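Local coordinates for N-acetylglucosamine 2-epimerase (Xylella fastidiosa, PDB 3GT5), which is a member of the N-acylglucosamine 2-epimerase family and probably acts as a sugar isomerase, interconverting sugars within an (alpha/alpha)-barrel fold, at residues 34-39 / 46-51; 54-59 / 373-378; 120-125 / 137-142; 168-173 / 223-228. All blocks are in the same frame, centred on the assembly; numbering follows the deposited sequence.

Interaction 1 (34-39 / 46-51); sequences FHYFRD and ATHRHL
Where strand 48-50, an outer strand of the five-stranded antiparallel sheet, runs into helix 51-68, its backbone is gripped by His35 of the preceding loop. His50 N donates to His35 ND1 over 3.0 Å; the bond is nearly straight (171°) and the nitrogen lies in the imidazole plane. With CG anti to its carbonyl carbon (chi1 -64°), the His35 ring is turned toward the strand, and Arg49 CD covers one face, 3.6 Å from the ring centroid, in a CH-pi contact. The guanidinium of Arg49 then extends past this ring to Phe34, where NH2 stands 3.5 Å from CD1. Two bonds reach Ala46 O: a firm one from Arg49 NH2 (2.9 Å) and a weak one from NE. Asp28 adds a salt bridge to NH2, so the charge is paired.

The fold is an (alpha/alpha)-barrel with short strands joining its helices, and this contact lies at one such connection: His50 is the N-cap of helix 51-68, its ND1 bonded to Val52 N. From the next residue of the first segment, Tyr36 OH and His48 ND1 share a hydrogen bond of 3.1 Å, either able to donate. Their rings meet rim to rim with planes at 63°, and His48 NE2 is taken by Glu106 of strand 104-111. A water accepts from His35 N and donates to His48 O at 2.7 Å, bridging the two backbones. Ala46 CB rests against the Phe34 ring, 3.8 Å from CD1.

Interaction 2 (54-59 / 373-378); sequences STRFVF and GKTDYH
Polar contacts centre on Arg56, whose side chain is extended from CG to NE and so carries its guanidinium across to the loop before helix 377-387. NH1 approaches Gly373 O to 2.7 Å, but the N-H...O angle of 115° makes this a weak hydrogen bond despite its length. NH2 is held through a water, which accepts from it at 2.8 Å in the guanidinium plane and lies 2.9 Å from His378 NE2. The other ring nitrogen of His378 is bound to Glu314.

Flat groups meet at Tyr377. Its CD2 lies over one face of the Arg56 guanidinium, toward the rim and 3.5 Å from NE, the planes 27° apart. The same ring turns its edge to the face of Phe59 in a T-shaped pair, with planes at 78°; CG of Phe59, anti to the backbone N, sets that face toward the tyrosine. Tyr377 OH is hydrogen-bonded to Glu180. Such a buried charged and polar cluster near the chain centre is consistent with the central pocket of an (alpha/alpha)-barrel.

Apolar packing is completed by Thr375, whose CG2 sits over the Phe57 ring, 3.8 Å from its centroid, as a CH-pi contact.

The contact thus joins helix 51-68, near the start of the family's helical barrel, to the beginning of its last helix, 377-387. Helix 112-127 flanks it, with Tyr113 touching Arg56 and Cys124 touching Phe59; helix 71-88 packs on Ser54, Thr55 and Val58.

Interaction 3 (120-125 / 137-142); sequences LAYSCG and MDETWC
Helix segments 120-125 and 137-142 run nearly antiparallel, 158° between their directions, and their axes come no closer than 10.1 Å, a spacing that leaves side chains to fill the interface. Tyr122 reaches across with CG anti to its carbonyl carbon (chi1 -68°). Its CB meets Met137 CG at 3.8 Å, and the edge of its ring meets Thr140 OG1, which lies in the ring plane 3.4 Å from CE2. That hydroxyl is already engaged by Trp136 O one turn earlier, so it touches the ring as a neighbour and keeps its bond to its own helix. Met137 bends at its last torsion (chi3 62°), bringing CE alongside Ser123 OG at 3.7 Å; the serine hydroxyl is likewise bonded back, to Met119 O.

Beyond these, the Tyr122 hydroxyl pairs with Tyr96 and Arg85, and Arg85 also forms a salt bridge with Glu139, linking the polar ends of these two side chains, one from each helix. This is a helical hairpin of the (alpha/alpha)-barrel: helix 112-127 and helix 133-147 follow each other in the chain. Helix 71-88 packs on Tyr122 through Leu81 and Val84, helix 172-189 touches Ser123 and Met137 through Ala185, and helix 51-68 lies against Leu120, Ala121 and Cys124.

Interaction 4 (168-173 / 223-228); sequences RYRGQN and MRWEVD
Ring packing ties Arg170 to Trp225. Arg170 CB sits over the six-membered ring of the indole, 3.5 Å from its centroid and only 10° off the normal, a CH-pi contact. The arginine chain bends at chi2 (-68°), which carries CG and CD on over the indole toward NE1, with CD 3.7 Å from that nitrogen. At the ring edge, near the indole plane, Gly171 O lies 3.5 Å from Trp225 CH2; this carbonyl is also bonded by Asn175 ND2.

Polar contacts turn the guanidinium of Arg170 back upon its own segment: NH1 donates to Tyr169 O at 2.8 Å, from above the carbonyl plane, and also to Thr167 O. Arg170 NH2 donates a hydrogen bond of 3.0 Å to a water that donates in turn to Met223 O. A second water accepts from both Arg168 NH2 (3.0 Å) and Met223 N.

Apolar contact at the exposed end is slight, Arg168 CD touching Met223 SD at 3.8 Å; both residues also touch a crystal neighbour, so the lattice may influence these side chains.

Strand 170-171 pairs with strand 220-221, and the loop after the latter folds back here, with Leu155 of strand 155-160 also touching Trp225. Direct contact across the two segments is carried by carbon and ring surfaces, while the polar links between them run through two waters. The Arg170 charge is thus held by carbonyls and water, its aliphatic part serving as the packing surface for the indole.

In the fold
From the N terminus, interaction 1 closes first, a short loop of six residues joining the early strands to the start of helix 51-68. That helix follows strand 48-50 directly, and the two contacts touch where His35 and Phe57 meet. Interaction 2 then opens the longest loop, closing only at residues 373-378 and bringing the last helix back against helix 51-68. Interactions 3 and 4 are both nested inside it, one after the other: 3 closes a helical hairpin, 4 a span of 49 residues containing two helices. Interaction 3 touches interaction 2 through Phe59 and Leu120, whereas interaction 4 stands apart, its nearest atoms about 7 Å from interaction 2.

Interaction 1 (34-39 / 46-51)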
# COMPACT_ATOMS: atom_id res chain seq x y z
N PHE A 34 4.96 6.67 17.10
CA PHE A 34 6.25 7.13 16.59
C PHE A 34 6.39 6.53 15.17
O PHE A 34 5.93 5.40 14.89
CB PHE A 34 7.40 6.66 17.47
CG PHE A 34 7.28 7.12 18.89
CD1 PHE A 34 7.48 8.47 19.22
CD2 PHE A 34 6.96 6.21 19.90
CE1 PHE A 34 7.35 8.91 20.55
CE2 PHE A 34 6.83 6.66 21.22
CZ PHE A 34 7.04 8.01 21.53
N HIS A 35 7.03 7.28 14.28
CA HIS A 35 7.08 6.91 12.86
C HIS A 35 8.47 6.60 12.28
O HIS A 35 8.58 6.28 11.10
CB HIS A 35 6.40 8.00 12.02
CG HIS A 35 4.94 8.15 12.31
ND1 HIS A 35 4.19 9.19 11.80
CD2 HIS A 35 4.10 7.40 13.05
CE1 HIS A 35 2.94 9.05 12.20
NE2 HIS A 35 2.85 7.96 12.94
N TYR A 36 9.53 6.70 13.09
CA TYR A 36 10.89 6.49 12.60
C TYR A 36 11.64 5.51 13.51
O TYR A 36 11.91 5.82 14.69
CB TYR A 36 11.63 7.83 12.54
CG TYR A 36 11.13 8.82 11.49
CD1 TYR A 36 11.75 8.94 10.25
CD2 TYR A 36 10.06 9.65 11.76
CE1 TYR A 36 11.31 9.85 9.31
CE2 TYR A 36 9.60 10.56 10.83
CZ TYR A 36 10.25 10.66 9.61
OH TYR A 36 9.81 11.58 8.70
N PHE A 37 11.93 4.32 12.98
CA PHE A 37 12.54 3.24 13.75
C PHE A 37 13.82 2.72 13.11
O PHE A 37 13.90 2.45 11.89
CB PHE A 37 11.63 2.02 13.88
CG PHE A 37 10.25 2.32 14.43
CD1 PHE A 37 9.93 1.97 15.73
CD2 PHE A 37 9.25 2.89 13.64
CE1 PHE A 37 8.68 2.24 16.24
CE2 PHE A 37 7.99 3.15 14.16
CZ PHE A 37 7.71 2.84 15.45
N ARG A 38 14.84 2.54 13.95
CA ARG A 38 16.03 1.82 13.56
C ARG A 38 15.84 0.30 13.53
O ARG A 38 14.82 -0.21 14.02
CB ARG A 38 17.20 2.12 14.53
CG ARG A 38 17.60 3.56 14.58
CD ARG A 38 18.89 3.76 15.42
NE ARG A 38 19.20 5.17 15.51
CZ ARG A 38 18.81 5.99 16.49
NH1 ARG A 38 18.08 5.57 17.52
NH2 ARG A 38 19.15 7.28 16.43
N ASP A 39 16.83 -0.42 13.01
CA ASP A 39 16.76 -1.87 12.89
C ASP A 39 16.44 -2.52 14.23
O ASP A 39 15.73 -3.51 14.26
CB ASP A 39 18.07 -2.47 12.39
CG ASP A 39 18.31 -2.25 10.88
OD1 ASP A 39 17.37 -1.96 10.12
OD2 ASP A 39 19.47 -2.43 10.43
N ALA A 46 11.30 11.27 17.11
CA ALA A 46 10.05 11.07 17.86
C ALA A 46 9.03 12.15 17.58
O ALA A 46 7.86 11.97 17.89
CB ALA A 46 10.33 11.00 19.39
N THR A 47 9.48 13.28 17.04
CA THR A 47 8.63 14.45 16.89
C THR A 47 7.95 14.59 15.51
O THR A 47 6.86 15.18 15.40
CB THR A 47 9.44 15.73 17.19
OG1 THR A 47 8.57 16.86 17.18
CG2 THR A 47 10.54 15.95 16.22
N HIS A 48 8.59 14.12 14.45
CA HIS A 48 8.03 14.29 13.11
C HIS A 48 7.03 13.16 12.85
O HIS A 48 7.35 11.98 13.09
CB HIS A 48 9.11 14.25 12.03
CG HIS A 48 8.64 14.80 10.72
ND1 HIS A 48 8.24 14.02 9.66
CD2 HIS A 48 8.45 16.09 10.32
CE1 HIS A 48 7.84 14.79 8.66
NE2 HIS A 48 7.95 16.05 9.04
N ARG A 49 5.83 13.52 12.36
CA ARG A 49 4.78 12.53 12.06
C ARG A 49 4.21 12.72 10.64
O ARG A 49 4.11 13.84 10.12
CB ARG A 49 3.65 12.60 13.10
CG ARG A 49 4.07 12.38 14.56
CD ARG A 49 4.55 10.96 14.87
NE ARG A 49 5.16 10.99 16.21
CZ ARG A 49 4.51 10.88 17.37
NH1 ARG A 49 3.21 10.69 17.43
NH2 ARG A 49 5.20 10.99 18.50
N HIS A 50 3.87 11.59 10.03
CA HIS A 50 3.41 11.54 8.68
C HIS A 50 2.05 10.87 8.61
O HIS A 50 1.84 9.77 9.19
CB HIS A 50 4.41 10.75 7.80
CG HIS A 50 4.27 11.04 6.34
ND1 HIS A 50 3.15 10.70 5.60
CD2 HIS A 50 5.10 11.70 5.50
CE1 HIS A 50 3.33 11.07 4.34
NE2 HIS A 50 4.50 11.70 4.25
N LEU A 51 1.16 11.47 7.84
CA LEU A 51 -0.19 10.92 7.70
C LEU A 51 -0.17 9.48 7.23
O LEU A 51 -0.99 8.71 7.70
CB LEU A 51 -1.03 11.78 6.73
CG LEU A 51 -2.47 11.38 6.53
CD1 LEU A 51 -3.29 11.49 7.83
CD2 LEU A 51 -3.05 12.26 5.39
O HOH W 1 7.93 10.13 14.97

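Interaction 2 (54-59 / 373-378)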
# COMPACT_ATOMS: atom_id res chain seq x y z
N SER A 54 0.59 7.31 10.30
CA SER A 54 -0.52 7.39 11.26
C SER A 54 -1.68 6.47 10.83
O SER A 54 -2.29 5.77 11.65
CB SER A 54 -1.06 8.83 11.41
OG SER A 54 -0.12 9.68 12.05
N THR A 55 -2.01 6.49 9.55
CA THR A 55 -3.08 5.63 9.03
C THR A 55 -2.67 4.15 8.88
O THR A 55 -3.45 3.24 9.20
CB THR A 55 -3.60 6.21 7.71
OG1 THR A 55 -2.51 6.39 6.79
CG2 THR A 55 -4.33 7.54 7.94
N ARG A 56 -1.46 3.90 8.36
CA ARG A 56 -1.02 2.52 8.16
C ARG A 56 -0.93 1.76 9.47
O ARG A 56 -1.20 0.57 9.52
CB ARG A 56 0.31 2.47 7.39
CG ARG A 56 0.11 2.67 5.88
CD ARG A 56 1.42 2.67 5.15
NE ARG A 56 1.24 2.92 3.72
CZ ARG A 56 2.23 2.87 2.82
NH1 ARG A 56 3.45 2.52 3.20
NH2 ARG A 56 1.98 3.11 1.53
N PHE A 57 -0.50 2.43 10.55
CA PHE A 57 -0.45 1.75 11.86
C PHE A 57 -1.85 1.35 12.36
O PHE A 57 -2.00 0.35 13.03
CB PHE A 57 0.19 2.60 12.93
CG PHE A 57 1.68 2.42 13.05
CD1 PHE A 57 2.23 1.20 13.44
CD2 PHE A 57 2.53 3.50 12.85
CE1 PHE A 57 3.61 1.06 13.57
CE2 PHE A 57 3.92 3.36 12.99
CZ PHE A 57 4.45 2.13 13.36
N VAL A 58 -2.89 2.12 12.03
CA VAL A 58 -4.26 1.68 12.33
C VAL A 58 -4.59 0.38 11.59
O VAL A 58 -5.15 -0.54 12.16
CB VAL A 58 -5.27 2.76 11.94
CG1 VAL A 58 -6.74 2.25 11.96
CG2 VAL A 58 -5.13 3.95 12.83
N PHE A 59 -4.23 0.28 10.31
CA PHE A 59 -4.37 -0.98 9.56
C PHE A 59 -3.62 -2.14 10.26
O PHE A 59 -4.22 -3.20 10.45
CB PHE A 59 -3.90 -0.79 8.09
CG PHE A 59 -3.80 -2.04 7.30
CD1 PHE A 59 -4.82 -2.39 6.42
CD2 PHE A 59 -2.66 -2.85 7.37
CE1 PHE A 59 -4.72 -3.54 5.64
CE2 PHE A 59 -2.56 -4.03 6.59
CZ PHE A 59 -3.60 -4.36 5.73
N GLY A 373 6.24 6.56 6.72
CA GLY A 373 5.64 5.88 5.57
C GLY A 373 5.68 4.35 5.71
O GLY A 373 4.78 3.65 5.22
N LYS A 374 6.69 3.81 6.38
CA LYS A 374 6.81 2.33 6.49
C LYS A 374 6.37 1.85 7.85
O LYS A 374 6.91 2.28 8.86
CB LYS A 374 8.24 1.86 6.22
CG LYS A 374 8.50 0.41 6.54
CD LYS A 374 9.77 -0.11 5.84
CE LYS A 374 10.07 -1.55 6.08
NZ LYS A 374 10.25 -1.91 7.53
N THR A 375 5.39 0.95 7.86
CA THR A 375 4.92 0.34 9.08
C THR A 375 4.87 -1.15 8.92
O THR A 375 4.36 -1.84 9.79
CB THR A 375 3.51 0.85 9.51
OG1 THR A 375 2.53 0.28 8.63
CG2 THR A 375 3.47 2.34 9.46
N ASP A 376 5.42 -1.68 7.82
CA ASP A 376 5.19 -3.07 7.40
C ASP A 376 3.71 -3.43 7.16
O ASP A 376 3.30 -4.60 7.21
CB ASP A 376 5.90 -4.06 8.38
CG ASP A 376 7.41 -4.10 8.14
OD1 ASP A 376 7.87 -5.02 7.44
OD2 ASP A 376 8.10 -3.20 8.62
N TYR A 377 2.89 -2.41 6.93
CA TYR A 377 1.57 -2.58 6.31
C TYR A 377 1.68 -3.41 5.03
O TYR A 377 0.88 -4.32 4.83
CB TYR A 377 0.89 -1.18 6.09
CG TYR A 377 0.20 -1.03 4.72
CD1 TYR A 377 -1.15 -1.35 4.53
CD2 TYR A 377 0.90 -0.57 3.66
CE1 TYR A 377 -1.77 -1.18 3.28
CE2 TYR A 377 0.33 -0.40 2.42
CZ TYR A 377 -0.98 -0.71 2.22
OH TYR A 377 -1.46 -0.52 0.94
N HIS A 378 2.69 -3.19 4.19
CA HIS A 378 2.79 -3.96 2.97
C HIS A 378 3.13 -5.42 3.24
O HIS A 378 2.62 -6.30 2.53
CB HIS A 378 3.88 -3.44 2.02
CG HIS A 378 3.53 -2.22 1.26
ND1 HIS A 378 2.71 -2.23 0.16
CD2 HIS A 378 3.94 -0.93 1.41
CE1 HIS A 378 2.64 -1.02 -0.35
NE2 HIS A 378 3.37 -0.21 0.39
O HOH W 2 4.03 2.48 -0.33

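Interaction 3 (120-125 / 137-142)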
# COMPACT_ATOMS: atom_id res chain seq x y z
N LEU A 120 -8.92 3.85 4.20
CA LEU A 120 -8.52 2.54 4.65
C LEU A 120 -8.53 2.44 6.18
O LEU A 120 -9.06 1.43 6.72
CB LEU A 120 -7.12 2.20 4.11
CG LEU A 120 -6.61 0.81 4.49
CD1 LEU A 120 -7.46 -0.30 3.83
CD2 LEU A 120 -5.12 0.62 4.10
N ALA A 121 -7.98 3.44 6.88
CA ALA A 121 -7.95 3.41 8.35
C ALA A 121 -9.40 3.38 8.90
O ALA A 121 -9.73 2.65 9.86
CB ALA A 121 -7.17 4.60 8.94
N TYR A 122 -10.27 4.20 8.33
CA TYR A 122 -11.67 4.23 8.83
C TYR A 122 -12.39 2.91 8.53
O TYR A 122 -13.20 2.44 9.36
CB TYR A 122 -12.43 5.42 8.22
CG TYR A 122 -11.99 6.80 8.68
CD1 TYR A 122 -11.33 7.02 9.91
CD2 TYR A 122 -12.28 7.93 7.91
CE1 TYR A 122 -10.91 8.27 10.30
CE2 TYR A 122 -11.91 9.21 8.34
CZ TYR A 122 -11.24 9.38 9.54
OH TYR A 122 -10.85 10.63 9.96
N SER A 123 -12.11 2.29 7.37
CA SER A 123 -12.72 0.99 7.02
C SER A 123 -12.26 -0.08 8.02
O SER A 123 -13.07 -0.89 8.51
CB SER A 123 -12.34 0.56 5.61
OG SER A 123 -12.82 1.52 4.74
N CYS A 124 -10.97 -0.04 8.36
CA CYS A 124 -10.45 -0.91 9.42
C CYS A 124 -11.15 -0.67 10.76
O CYS A 124 -11.49 -1.65 11.46
CB CYS A 124 -8.95 -0.72 9.60
SG CYS A 124 -8.00 -1.41 8.25
N GLY A 125 -11.38 0.60 11.12
CA GLY A 125 -12.12 0.94 12.33
C GLY A 125 -13.51 0.31 12.37
O GLY A 125 -13.92 -0.22 13.42
N MET A 137 -16.38 7.28 7.18
CA MET A 137 -16.23 6.80 5.79
C MET A 137 -17.11 7.62 4.86
O MET A 137 -16.69 8.07 3.78
CB MET A 137 -16.54 5.29 5.66
CG MET A 137 -15.64 4.33 6.48
SD MET A 137 -16.25 2.68 6.84
CE MET A 137 -16.41 2.09 5.20
N ASP A 138 -18.37 7.83 5.26
CA ASP A 138 -19.27 8.62 4.44
C ASP A 138 -18.76 10.08 4.31
O ASP A 138 -18.79 10.64 3.21
CB ASP A 138 -20.72 8.54 4.94
CG ASP A 138 -21.66 9.39 4.10
OD1 ASP A 138 -21.70 9.24 2.84
OD2 ASP A 138 -22.29 10.27 4.72
N GLU A 139 -18.24 10.65 5.38
CA GLU A 139 -17.68 12.02 5.38
C GLU A 139 -16.50 12.09 4.42
O GLU A 139 -16.37 13.08 3.69
CB GLU A 139 -17.23 12.37 6.80
CG GLU A 139 -16.35 13.60 7.10
CD GLU A 139 -15.64 13.39 8.44
OE1 GLU A 139 -14.49 12.84 8.45
OE2 GLU A 139 -16.29 13.63 9.50
N THR A 140 -15.66 11.03 4.42
CA THR A 140 -14.48 11.00 3.54
C THR A 140 -14.92 10.84 2.07
O THR A 140 -14.40 11.52 1.20
CB THR A 140 -13.53 9.87 3.96
OG1 THR A 140 -13.22 10.03 5.35
CG2 THR A 140 -12.22 9.89 3.11
N TRP A 141 -15.90 9.97 1.82
CA TRP A 141 -16.48 9.84 0.47
C TRP A 141 -16.98 11.23 -0.02
O TRP A 141 -16.71 11.66 -1.17
CB TRP A 141 -17.63 8.82 0.49
CG TRP A 141 -18.40 8.74 -0.80
CD1 TRP A 141 -19.46 9.53 -1.17
CD2 TRP A 141 -18.15 7.88 -1.91
NE1 TRP A 141 -19.89 9.20 -2.41
CE2 TRP A 141 -19.12 8.18 -2.89
CE3 TRP A 141 -17.25 6.83 -2.17
CZ2 TRP A 141 -19.18 7.52 -4.11
CZ3 TRP A 141 -17.33 6.17 -3.37
CH2 TRP A 141 -18.29 6.50 -4.32
N CYS A 142 -17.73 11.92 0.83
CA CYS A 142 -18.28 13.23 0.44
C CYS A 142 -17.20 14.24 0.11
O CYS A 142 -17.31 14.94 -0.90
CB CYS A 142 -19.22 13.76 1.49
SG CYS A 142 -20.74 12.84 1.50

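Interaction 4 (168-173 / 223-228)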
# COMPACT_ATOMS: atom_id res chain seq x y z
N ARG A 168 -1.90 20.39 -11.76
CA ARG A 168 -2.23 19.65 -12.98
C ARG A 168 -1.74 18.20 -12.98
O ARG A 168 -2.00 17.49 -13.93
CB ARG A 168 -1.70 20.37 -14.23
CG ARG A 168 -2.60 21.56 -14.58
CD ARG A 168 -2.13 22.30 -15.84
NE ARG A 168 -0.86 22.95 -15.54
CZ ARG A 168 0.34 22.56 -15.97
NH1 ARG A 168 1.40 23.24 -15.60
NH2 ARG A 168 0.48 21.54 -16.78
N TYR A 169 -1.00 17.80 -11.95
CA TYR A 169 -0.42 16.46 -11.93
C TYR A 169 -1.58 15.43 -11.82
O TYR A 169 -2.52 15.64 -11.02
CB TYR A 169 0.51 16.32 -10.74
CG TYR A 169 0.99 14.90 -10.55
CD1 TYR A 169 2.01 14.40 -11.33
CD2 TYR A 169 0.43 14.07 -9.60
CE1 TYR A 169 2.43 13.12 -11.20
CE2 TYR A 169 0.84 12.77 -9.47
CZ TYR A 169 1.85 12.28 -10.25
OH TYR A 169 2.29 10.97 -10.14
N ARG A 170 -1.51 14.35 -12.56
CA ARG A 170 -2.41 13.24 -12.37
C ARG A 170 -1.53 11.97 -12.18
O ARG A 170 -0.56 11.74 -12.94
CB ARG A 170 -3.32 13.09 -13.57
CG ARG A 170 -4.22 14.31 -13.82
CD ARG A 170 -5.24 14.50 -12.75
NE ARG A 170 -6.02 15.72 -13.03
CZ ARG A 170 -5.76 16.93 -12.58
NH1 ARG A 170 -4.76 17.18 -11.72
NH2 ARG A 170 -6.58 17.92 -12.95
N GLY A 171 -1.92 11.13 -11.22
CA GLY A 171 -1.08 10.05 -10.75
C GLY A 171 -1.84 8.76 -10.59
O GLY A 171 -2.99 8.78 -10.10
N GLN A 172 -1.23 7.64 -11.00
CA GLN A 172 -1.89 6.34 -10.85
C GLN A 172 -1.88 5.91 -9.37
O GLN A 172 -2.82 5.19 -8.94
CB GLN A 172 -1.30 5.26 -11.79
CG GLN A 172 -0.02 4.59 -11.28
CD GLN A 172 -0.32 3.48 -10.28
OE1 GLN A 172 -1.31 2.78 -10.46
NE2 GLN A 172 0.54 3.30 -9.27
N ASN A 173 -0.84 6.31 -8.62
CA ASN A 173 -0.58 5.73 -7.28
C ASN A 173 -1.69 6.03 -6.27
O ASN A 173 -2.17 5.11 -5.58
CB ASN A 173 0.77 6.24 -6.77
CG ASN A 173 1.42 5.33 -5.75
OD1 ASN A 173 0.88 4.34 -5.35
ND2 ASN A 173 2.63 5.67 -5.37
N MET A 223 -2.90 16.66 -17.16
CA MET A 223 -4.30 16.92 -16.78
C MET A 223 -5.35 16.22 -17.66
O MET A 223 -6.53 16.07 -17.26
CB MET A 223 -4.52 18.45 -16.77
CG MET A 223 -4.66 19.11 -18.16
SD MET A 223 -4.92 20.92 -17.96
CE MET A 223 -6.52 20.92 -17.16
N ARG A 224 -4.97 15.80 -18.86
CA ARG A 224 -5.86 15.06 -19.74
C ARG A 224 -5.61 13.53 -19.68
O ARG A 224 -6.07 12.76 -20.51
CB ARG A 224 -5.73 15.60 -21.19
CG ARG A 224 -6.45 16.91 -21.38
CD ARG A 224 -6.18 17.47 -22.72
NE ARG A 224 -4.84 18.02 -22.86
CZ ARG A 224 -4.48 19.28 -22.60
NH1 ARG A 224 -3.24 19.67 -22.81
NH2 ARG A 224 -5.35 20.15 -22.08
N TRP A 225 -4.91 13.11 -18.63
CA TRP A 225 -4.53 11.74 -18.43
C TRP A 225 -3.77 11.12 -19.61
O TRP A 225 -3.83 9.92 -19.84
CB TRP A 225 -5.72 10.89 -17.99
CG TRP A 225 -6.13 11.18 -16.58
CD1 TRP A 225 -7.08 12.07 -16.16
CD2 TRP A 225 -5.57 10.60 -15.40
NE1 TRP A 225 -7.17 12.05 -14.78
CE2 TRP A 225 -6.27 11.13 -14.30
CE3 TRP A 225 -4.58 9.65 -15.18
CZ2 TRP A 225 -5.97 10.76 -12.98
CZ3 TRP A 225 -4.29 9.28 -13.90
CH2 TRP A 225 -4.98 9.84 -12.81
N GLU A 226 -3.00 11.94 -20.31
CA GLU A 226 -1.99 11.44 -21.25
C GLU A 226 -0.66 11.25 -20.49
O GLU A 226 -0.39 11.94 -19.52
CB GLU A 226 -1.77 12.44 -22.40
CG GLU A 226 -3.00 12.57 -23.29
CD GLU A 226 -3.45 11.26 -23.87
OE1 GLU A 226 -2.60 10.50 -24.38
OE2 GLU A 226 -4.67 10.96 -23.83
N VAL A 227 0.14 10.30 -20.93
CA VAL A 227 1.34 9.93 -20.21
C VAL A 227 2.32 11.11 -20.12
O VAL A 227 2.58 11.79 -21.14
CB VAL A 227 2.06 8.73 -20.88
CG1 VAL A 227 3.40 8.49 -20.16
CG2 VAL A 227 1.17 7.48 -20.83
N ASP A 228 2.87 11.34 -18.93
CA ASP A 228 3.96 12.30 -18.71
C ASP A 228 5.23 11.46 -18.55
O ASP A 228 5.52 10.95 -17.52
CB ASP A 228 3.69 13.18 -17.47
CG ASP A 228 4.75 14.27 -17.26
OD1 ASP A 228 5.85 14.14 -17.86
OD2 ASP A 228 4.48 15.21 -16.49
O HOH W 3 -1.09 19.27 -17.96
O HOH W 4 -8.06 16.96 -15.43